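Local coordinates for protein Sodium/sialic acid symporter SiaT (Proteus mirabilis, PDB 5NV9) that uses the sodium gradient to drive uptake of the sialic acid N-acetylneuraminic acid across the inner membrane, with two sodium ions per substrate, at residues 183-188 and 339-344; 194-199 and 330-335; 161-166 and 387-392. All blocks are in the same frame, centred on the assembly; numbering follows the deposited sequence.

Contact 1 (183-188 and 339-344); sequences VIQGLL and AAQSSI. With NA (sodium ion), chain B; NA (sodium ion), chain C.
At the paired sodium sites of this LeuT-fold symporter, Gln-185 of helix 155-203 reaches across to Ser-342 and Gln-341 of helix 328-361. With CG anti to the carbonyl carbon (chi1 -65°) and the chain extended beyond it, the glutamine spans the gap. Its OE1 lies 3.1 Å from Ser-342 CB, a tight van der Waals contact; the nearby backbone N of Ser-342 is poorly angled and makes no hydrogen bond with it. Gln-185 NE2 rests 3.5 Å from Gln-341 CB, and the two side chains cross at about a right angle, their amide planes 35° apart. Both amides have Tyr-17 as polar partner, Gln-341 through OE1.

A serine suits position 342 because its short hydroxyl reaches the first sodium, while its backbone O is left to bind the second. Ser-342 OG, between backbone N and carbonyl carbon (chi1 50°), lies 2.4 Å from the first sodium. It also hydrogen-bonds to Ala-338 O. That ion occupies Na2, the family-conserved site, with Ala-56 and Leu-59 as further ligands. Ser-343 OG binds it too, and Ala-339 O lies 2.3 Å from this sodium. The second sodium, at Na3, is held by Asp-182, Ser-345, Ser-346 and, at 2.4 Å, Ser-342 O.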
loop_
_atom_site.group_PDB
_atom_site.type_symbol
_atom_site.label_atom_id
_atom_site.label_comp_id
_atom_site.label_asym_id
_atom_site.label_seq_id
_atom_site.Cartn_x
_atom_site.Cartn_y
_atom_site.Cartn_z
ATOM N N VAL A 183 6.999 11.876 -3.398
ATOM C CA VAL A 183 8.465 11.910 -3.418
ATOM C C VAL A 183 8.942 12.566 -2.148
ATOM O O VAL A 183 9.884 12.085 -1.486
ATOM C CB VAL A 183 9.031 12.656 -4.654
ATOM C CG1 VAL A 183 10.541 12.900 -4.572
ATOM C CG2 VAL A 183 8.698 11.924 -5.942
ATOM N N ILE A 184 8.273 13.641 -1.767
ATOM C CA ILE A 184 8.670 14.389 -0.564
ATOM C C ILE A 184 8.326 13.510 0.644
ATOM O O ILE A 184 9.103 13.406 1.604
ATOM C CB ILE A 184 7.915 15.748 -0.449
ATOM C CG1 ILE A 184 8.276 16.691 -1.616
ATOM C CG2 ILE A 184 8.187 16.425 0.907
ATOM C CD1 ILE A 184 7.250 17.803 -1.822
ATOM N N GLN A 185 7.128 12.908 0.601
ATOM C CA GLN A 185 6.652 12.134 1.752
ATOM C C GLN A 185 7.442 10.879 1.879
ATOM O O GLN A 185 7.724 10.489 2.982
ATOM C CB GLN A 185 5.167 11.818 1.655
ATOM C CG GLN A 185 4.312 13.068 1.720
ATOM C CD GLN A 185 2.960 12.879 1.153
ATOM O OE1 GLN A 185 2.750 12.050 0.238
ATOM N NE2 GLN A 185 1.970 13.566 1.776
ATOM N N GLY A 186 7.809 10.278 0.745
ATOM C CA GLY A 186 8.639 9.083 0.713
ATOM C C GLY A 186 10.023 9.264 1.326
ATOM O O GLY A 186 10.555 8.394 2.064
ATOM N N LEU A 187 10.604 10.404 1.020
ATOM C CA LEU A 187 11.935 10.684 1.492
ATOM C C LEU A 187 11.853 11.160 2.934
ATOM O O LEU A 187 12.742 10.903 3.693
ATOM C CB LEU A 187 12.643 11.673 0.584
ATOM C CG LEU A 187 12.784 11.148 -0.831
ATOM C CD1 LEU A 187 13.279 12.241 -1.743
ATOM C CD2 LEU A 187 13.722 9.959 -0.907
ATOM N N LEU A 188 10.766 11.820 3.303
ATOM C CA LEU A 188 10.566 12.270 4.676
ATOM C C LEU A 188 10.372 11.108 5.651
ATOM O O LEU A 188 10.944 11.100 6.694
ATOM C CB LEU A 188 9.346 13.256 4.728
ATOM C CG LEU A 188 8.985 13.808 6.104
ATOM C CD1 LEU A 188 10.190 14.581 6.682
ATOM C CD2 LEU A 188 7.771 14.739 6.058
ATOM N N ALA A 339 3.722 9.126 5.695
ATOM C CA ALA A 339 3.467 7.682 5.407
ATOM C C ALA A 339 1.986 7.399 5.102
ATOM O O ALA A 339 1.645 6.680 4.155
ATOM C CB ALA A 339 3.986 6.785 6.511
ATOM N N ALA A 340 1.106 7.976 5.903
ATOM C CA ALA A 340 -0.336 7.832 5.730
ATOM C C ALA A 340 -0.841 8.483 4.419
ATOM O O ALA A 340 -1.483 7.819 3.578
ATOM C CB ALA A 340 -0.996 8.436 6.911
ATOM N N GLN A 341 -0.525 9.772 4.235
ATOM C CA GLN A 341 -0.990 10.565 3.117
ATOM C C GLN A 341 -0.480 10.166 1.738
ATOM O O GLN A 341 -1.198 10.264 0.785
ATOM C CB GLN A 341 -0.696 12.034 3.387
ATOM C CG GLN A 341 -1.551 12.562 4.536
ATOM C CD GLN A 341 -1.261 14.001 4.911
ATOM O OE1 GLN A 341 -0.105 14.434 4.950
ATOM N NE2 GLN A 341 -2.339 14.765 5.227
ATOM N N SER A 342 0.764 9.733 1.613
ATOM C CA SER A 342 1.225 9.274 0.384
ATOM C C SER A 342 0.445 8.000 -0.068
ATOM O O SER A 342 0.352 7.727 -1.223
ATOM C CB SER A 342 2.727 8.955 0.473
ATOM O OG SER A 342 3.001 8.122 1.590
ATOM N N SER A 343 -0.055 7.219 0.863
ATOM C CA SER A 343 -0.836 5.995 0.526
ATOM C C SER A 343 -2.294 6.344 0.235
ATOM O O SER A 343 -2.881 5.852 -0.751
ATOM C CB SER A 343 -0.713 4.986 1.695
ATOM O OG SER A 343 0.636 4.477 1.741
ATOM N N ILE A 344 -2.845 7.247 1.065
ATOM C CA ILE A 344 -4.199 7.744 0.858
ATOM C C ILE A 344 -4.372 8.475 -0.524
ATOM O O ILE A 344 -5.361 8.223 -1.286
ATOM C CB ILE A 344 -4.658 8.660 1.969
ATOM C CG1 ILE A 344 -4.799 7.875 3.272
ATOM C CG2 ILE A 344 -5.984 9.334 1.632
ATOM C CD1 ILE A 344 -4.985 8.791 4.453
HETATM NA NA NA B . 2.505 5.872 2.205
HETATM NA NA NA C . 0.546 8.881 -3.264
#

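Contact 2 (194-199 and 330-335); sequences VLIFIM and GLIIAA
Leu-195 and Ile-196, neighbours on helix 155-203, both meet Ile-332 of helix 328-361, in an all-apolar contact between two transmembrane helices of the LeuT fold. Val-194, at the start of the segment, turns to Phe-287 of helix 267-301 instead. Leu-195 comes next, its side chain setting out toward the partner helix; with CG anti to the backbone N (chi1 -175°), its branched end stretches out so that CD2 lies 4.3 Å from Ile-332 CD1. Leu-195 CD2 also has Leu-331 CD2 at 4.9 Å, a looser approach at the margin.

Ile-196 makes the tighter match. The bond from CA to CB of Ile-196 points along the side of the partner helix, not at it, but the extended CG1-CD1 arm brings the tip across, and CD1 packs 3.7 Å from Ile-332 CG2. The Ile-196 arm slants over the fork of Ile-332, which meets it with CG2 and CD1. A beta-branched residue suits position 332, since it presents both branches to that single arm across a separation of 8.0 Å between the CA atoms of Ile-196 and Ile-332. Farther round, Ile-196 also touches Leu-316, Met-324 and Ile-291, and Ile-332 touches Ile-320, so the short helix 315-323 closes over the pair.

Phe-197 then faces Ala-290, and Met-199, present as selenomethionine, lies on Met-324 and Pro-325. Across the contact, the second torsion of Ile-332 (chi2 -51°) folds its end, leaving CD1 4.0 Å from Ile-196 CG1.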
loop_
_atom_site.group_PDB
_atom_site.type_symbol
_atom_site.label_atom_id
_atom_site.label_comp_id
_atom_site.label_asym_id
_atom_site.label_seq_id
_atom_site.Cartn_x
_atom_site.Cartn_y
_atom_site.Cartn_z
ATOM N N VAL A 194 15.276 6.682 9.808
ATOM C CA VAL A 194 16.712 6.590 10.096
ATOM C C VAL A 194 17.041 7.428 11.374
ATOM O O VAL A 194 17.882 7.036 12.235
ATOM C CB VAL A 194 17.526 7.082 8.911
ATOM C CG1 VAL A 194 18.970 7.294 9.300
ATOM C CG2 VAL A 194 17.405 6.105 7.762
ATOM N N LEU A 195 16.356 8.564 11.497
ATOM C CA LEU A 195 16.645 9.495 12.557
ATOM C C LEU A 195 16.154 8.942 13.906
ATOM O O LEU A 195 16.787 9.147 14.924
ATOM C CB LEU A 195 15.984 10.840 12.256
ATOM C CG LEU A 195 16.339 11.922 13.275
ATOM C CD1 LEU A 195 17.829 12.286 13.261
ATOM C CD2 LEU A 195 15.453 13.099 12.988
ATOM N N ILE A 196 14.990 8.296 13.901
ATOM C CA ILE A 196 14.428 7.584 15.110
ATOM C C ILE A 196 15.419 6.521 15.571
ATOM O O ILE A 196 15.772 6.437 16.752
ATOM C CB ILE A 196 13.079 6.911 14.822
ATOM C CG1 ILE A 196 11.974 7.965 14.574
ATOM C CG2 ILE A 196 12.694 6.015 15.988
ATOM C CD1 ILE A 196 10.745 7.450 13.851
ATOM N N PHE A 197 15.874 5.717 14.634
ATOM C CA PHE A 197 16.839 4.687 14.969
ATOM C C PHE A 197 18.081 5.294 15.690
ATOM O O PHE A 197 18.422 4.897 16.795
ATOM C CB PHE A 197 17.299 3.893 13.736
ATOM C CG PHE A 197 18.242 2.786 14.098
ATOM C CD1 PHE A 197 17.810 1.745 14.908
ATOM C CD2 PHE A 197 19.558 2.829 13.703
ATOM C CE1 PHE A 197 18.683 0.726 15.263
ATOM C CE2 PHE A 197 20.445 1.845 14.073
ATOM C CZ PHE A 197 20.019 0.784 14.866
ATOM N N ILE A 198 18.717 6.236 15.047
ATOM C CA ILE A 198 19.868 6.936 15.609
ATOM C C ILE A 198 19.705 7.456 17.047
ATOM O O ILE A 198 20.590 7.231 17.903
ATOM C CB ILE A 198 20.292 8.087 14.674
ATOM C CG1 ILE A 198 20.912 7.475 13.418
ATOM C CG2 ILE A 198 21.317 9.007 15.373
ATOM C CD1 ILE A 198 20.940 8.428 12.254
HETATM N N MSE A 199 18.587 8.133 17.285
HETATM C CA MSE A 199 18.251 8.661 18.561
HETATM C C MSE A 199 18.068 7.602 19.610
HETATM O O MSE A 199 18.453 7.833 20.776
HETATM C CB MSE A 199 16.968 9.504 18.496
HETATM C CG MSE A 199 17.175 10.633 17.447
HETATM SE SE MSE A 199 16.729 12.448 18.126
HETATM C CE MSE A 199 17.942 12.209 19.671
ATOM N N GLY A 330 8.244 17.147 16.118
ATOM C CA GLY A 330 7.235 17.624 15.196
ATOM C C GLY A 330 7.460 17.159 13.759
ATOM O O GLY A 330 6.475 16.931 12.981
ATOM N N LEU A 331 8.739 17.007 13.411
ATOM C CA LEU A 331 9.128 16.468 12.127
ATOM C C LEU A 331 8.843 14.915 11.936
ATOM O O LEU A 331 8.504 14.464 10.838
ATOM C CB LEU A 331 10.601 16.790 11.880
ATOM C CG LEU A 331 11.155 16.297 10.573
ATOM C CD1 LEU A 331 10.650 17.106 9.440
ATOM C CD2 LEU A 331 12.664 16.355 10.546
ATOM N N ILE A 332 9.026 14.133 13.000
ATOM C CA ILE A 332 8.659 12.700 13.025
ATOM C C ILE A 332 7.163 12.498 12.923
ATOM O O ILE A 332 6.713 11.631 12.207
ATOM C CB ILE A 332 9.179 12.038 14.295
ATOM C CG1 ILE A 332 10.724 12.124 14.343
ATOM C CG2 ILE A 332 8.765 10.557 14.355
ATOM C CD1 ILE A 332 11.415 11.633 13.086
ATOM N N ILE A 333 6.376 13.312 13.609
ATOM C CA ILE A 333 4.949 13.348 13.385
ATOM C C ILE A 333 4.586 13.703 11.945
ATOM O O ILE A 333 3.707 13.070 11.392
ATOM C CB ILE A 333 4.202 14.261 14.352
ATOM C CG1 ILE A 333 4.284 13.790 15.803
ATOM C CG2 ILE A 333 2.743 14.398 13.987
ATOM C CD1 ILE A 333 4.699 12.368 16.072
ATOM N N ALA A 334 5.243 14.689 11.345
ATOM C CA ALA A 334 4.995 14.994 9.952
ATOM C C ALA A 334 5.335 13.776 9.081
ATOM O O ALA A 334 4.649 13.552 8.083
ATOM C CB ALA A 334 5.774 16.208 9.520
ATOM N N ALA A 335 6.403 13.012 9.437
ATOM C CA ALA A 335 6.795 11.808 8.682
ATOM C C ALA A 335 5.760 10.639 8.765
ATOM O O ALA A 335 5.576 9.912 7.835
ATOM C CB ALA A 335 8.179 11.328 9.116
#

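Contact 3 (161-166 and 387-392); sequences LISLLC and FSSLAA
Ser-389 OG is gripped twice: Ser-163 OG donates a hydrogen bond to it across the contact at 3.2 Å, and it is also hydrogen-bonded to the carbonyl O of Gly-385, one turn earlier on its own helix. This joins the transmembrane span 155-172 of helix 155-203 to helix 370-398 in the membrane-spanning bundle of the LeuT fold. Each serine side chain sets out toward the other helix, and the first torsions do the rest. Ser-163 carries OG roughly opposite its backbone N (chi1 -151°), whereas Ser-389 holds OG beside its own N (chi1 -67°), within reach of Gly-385.

Serine suits both positions because it is small as well as polar. The short side chains allow the helices to approach to 6.6 Å between Ser-163 CA and Ser-389 CA. Ser-163 lies within a wider pi-type turn spanning 161-164. The preceding carbonyl, Ile-162 O, takes a hydrogen bond from Gln-341 of helix 328-361. On the other segment, Ser-388 OG is hydrogen-bonded to Ile-133 O of helix 118-151, a helix that also packs against Ile-162 and Ala-392. Beside the hydroxyl pair, Ser-163 CB lies 3.7 Å from Ser-389 OG.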
loop_
_atom_site.group_PDB
_atom_site.type_symbol
_atom_site.label_atom_id
_atom_site.label_comp_id
_atom_site.label_asym_id
_atom_site.label_seq_id
_atom_site.Cartn_x
_atom_site.Cartn_y
_atom_site.Cartn_z
ATOM N N LEU A 161 -7.221 16.941 9.371
ATOM C CA LEU A 161 -5.796 17.096 9.038
ATOM C C LEU A 161 -5.179 15.931 8.235
ATOM O O LEU A 161 -4.398 16.149 7.285
ATOM C CB LEU A 161 -4.990 17.310 10.310
ATOM C CG LEU A 161 -5.272 18.596 11.107
ATOM C CD1 LEU A 161 -4.265 18.648 12.199
ATOM C CD2 LEU A 161 -5.144 19.842 10.253
ATOM N N ILE A 162 -5.479 14.703 8.613
ATOM C CA ILE A 162 -4.916 13.560 7.875
ATOM C C ILE A 162 -5.584 13.359 6.506
ATOM O O ILE A 162 -4.904 13.206 5.469
ATOM C CB ILE A 162 -5.024 12.231 8.667
ATOM C CG1 ILE A 162 -4.207 12.284 9.955
ATOM C CG2 ILE A 162 -4.530 11.063 7.835
ATOM C CD1 ILE A 162 -4.686 11.313 10.999
ATOM N N SER A 163 -6.918 13.339 6.516
ATOM C CA SER A 163 -7.696 12.855 5.391
ATOM C C SER A 163 -8.223 14.008 4.520
ATOM O O SER A 163 -8.009 14.036 3.294
ATOM C CB SER A 163 -8.817 11.922 5.907
ATOM O OG SER A 163 -9.138 10.951 4.911
ATOM N N LEU A 164 -8.858 14.993 5.126
ATOM C CA LEU A 164 -9.513 16.024 4.324
ATOM C C LEU A 164 -8.484 16.823 3.525
ATOM O O LEU A 164 -8.617 17.057 2.333
ATOM C CB LEU A 164 -10.375 16.911 5.219
ATOM C CG LEU A 164 -11.643 17.410 4.535
ATOM C CD1 LEU A 164 -12.544 18.021 5.597
ATOM C CD2 LEU A 164 -11.362 18.396 3.403
ATOM N N LEU A 165 -7.433 17.227 4.198
ATOM C CA LEU A 165 -6.356 17.930 3.561
ATOM C C LEU A 165 -5.711 17.133 2.430
ATOM O O LEU A 165 -5.382 17.704 1.375
ATOM C CB LEU A 165 -5.284 18.348 4.588
ATOM C CG LEU A 165 -5.643 19.534 5.486
ATOM C CD1 LEU A 165 -4.373 20.011 6.178
ATOM C CD2 LEU A 165 -6.306 20.681 4.724
ATOM N N CYS A 166 -5.493 15.839 2.668
ATOM C CA CYS A 166 -5.010 14.928 1.618
ATOM C C CYS A 166 -5.920 14.919 0.368
ATOM O O CYS A 166 -5.432 15.029 -0.777
ATOM C CB CYS A 166 -4.877 13.503 2.163
ATOM S SG CYS A 166 -4.007 12.405 1.037
ATOM N N PHE A 387 -16.614 8.976 1.551
ATOM C CA PHE A 387 -16.865 7.622 2.047
ATOM C C PHE A 387 -15.717 7.041 2.917
ATOM O O PHE A 387 -15.963 6.369 3.913
ATOM C CB PHE A 387 -17.137 6.614 0.898
ATOM C CG PHE A 387 -18.444 6.796 0.142
ATOM C CD1 PHE A 387 -19.584 7.327 0.731
ATOM C CD2 PHE A 387 -18.540 6.342 -1.172
ATOM C CE1 PHE A 387 -20.758 7.455 0.010
ATOM C CE2 PHE A 387 -19.717 6.450 -1.889
ATOM C CZ PHE A 387 -20.825 7.025 -1.295
ATOM N N SER A 388 -14.471 7.236 2.506
ATOM C CA SER A 388 -13.311 6.694 3.224
ATOM C C SER A 388 -13.194 7.334 4.585
ATOM O O SER A 388 -12.850 6.662 5.560
ATOM C CB SER A 388 -12.011 6.999 2.478
ATOM O OG SER A 388 -11.629 5.907 1.709
ATOM N N SER A 389 -13.470 8.638 4.610
ATOM C CA SER A 389 -13.397 9.462 5.804
ATOM C C SER A 389 -14.496 9.178 6.807
ATOM O O SER A 389 -14.217 9.120 8.003
ATOM C CB SER A 389 -13.450 10.929 5.439
ATOM O OG SER A 389 -12.285 11.309 4.739
ATOM N N LEU A 390 -15.733 9.045 6.326
ATOM C CA LEU A 390 -16.844 8.635 7.195
ATOM C C LEU A 390 -16.522 7.295 7.845
ATOM O O LEU A 390 -16.641 7.134 9.085
ATOM C CB LEU A 390 -18.136 8.509 6.391
ATOM C CG LEU A 390 -18.599 9.796 5.741
ATOM C CD1 LEU A 390 -19.892 9.572 4.981
ATOM C CD2 LEU A 390 -18.761 10.835 6.809
ATOM N N ALA A 391 -16.107 6.326 7.024
ATOM C CA ALA A 391 -15.738 5.049 7.569
ATOM C C ALA A 391 -14.692 5.243 8.679
ATOM O O ALA A 391 -14.860 4.735 9.785
ATOM C CB ALA A 391 -15.229 4.124 6.507
ATOM N N ALA A 392 -13.656 6.037 8.409
ATOM C CA ALA A 392 -12.647 6.307 9.404
ATOM C C ALA A 392 -13.229 6.966 10.632
ATOM O O ALA A 392 -12.862 6.610 11.732
ATOM C CB ALA A 392 -11.517 7.161 8.823
#

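Helix 155-203 bends back on itself and takes part in all three contacts. Its first span, 155-172, carries contact 3 with helix 370-398; its second, 175-199, carries contacts 1 and 2 with helix 328-361, which precedes 370-398 in the chain. The pairings are nested: contact 2 falls within the loop closed by contact 1, and that within the loop closed by contact 3. Centres of contacts 1 and 2 lie about 14 Å apart, those of 1 and 3 about 16 Å, and those of 2 and 3 about 24 Å. Leu-188 packs on Leu-331 and Ala-335, linking contact 1 to contact 2, while Gln-341 O and Ile-344 CG2 pack on Cys-166 SG of contact 3. The sodium sites thus adjoin both outlying contacts.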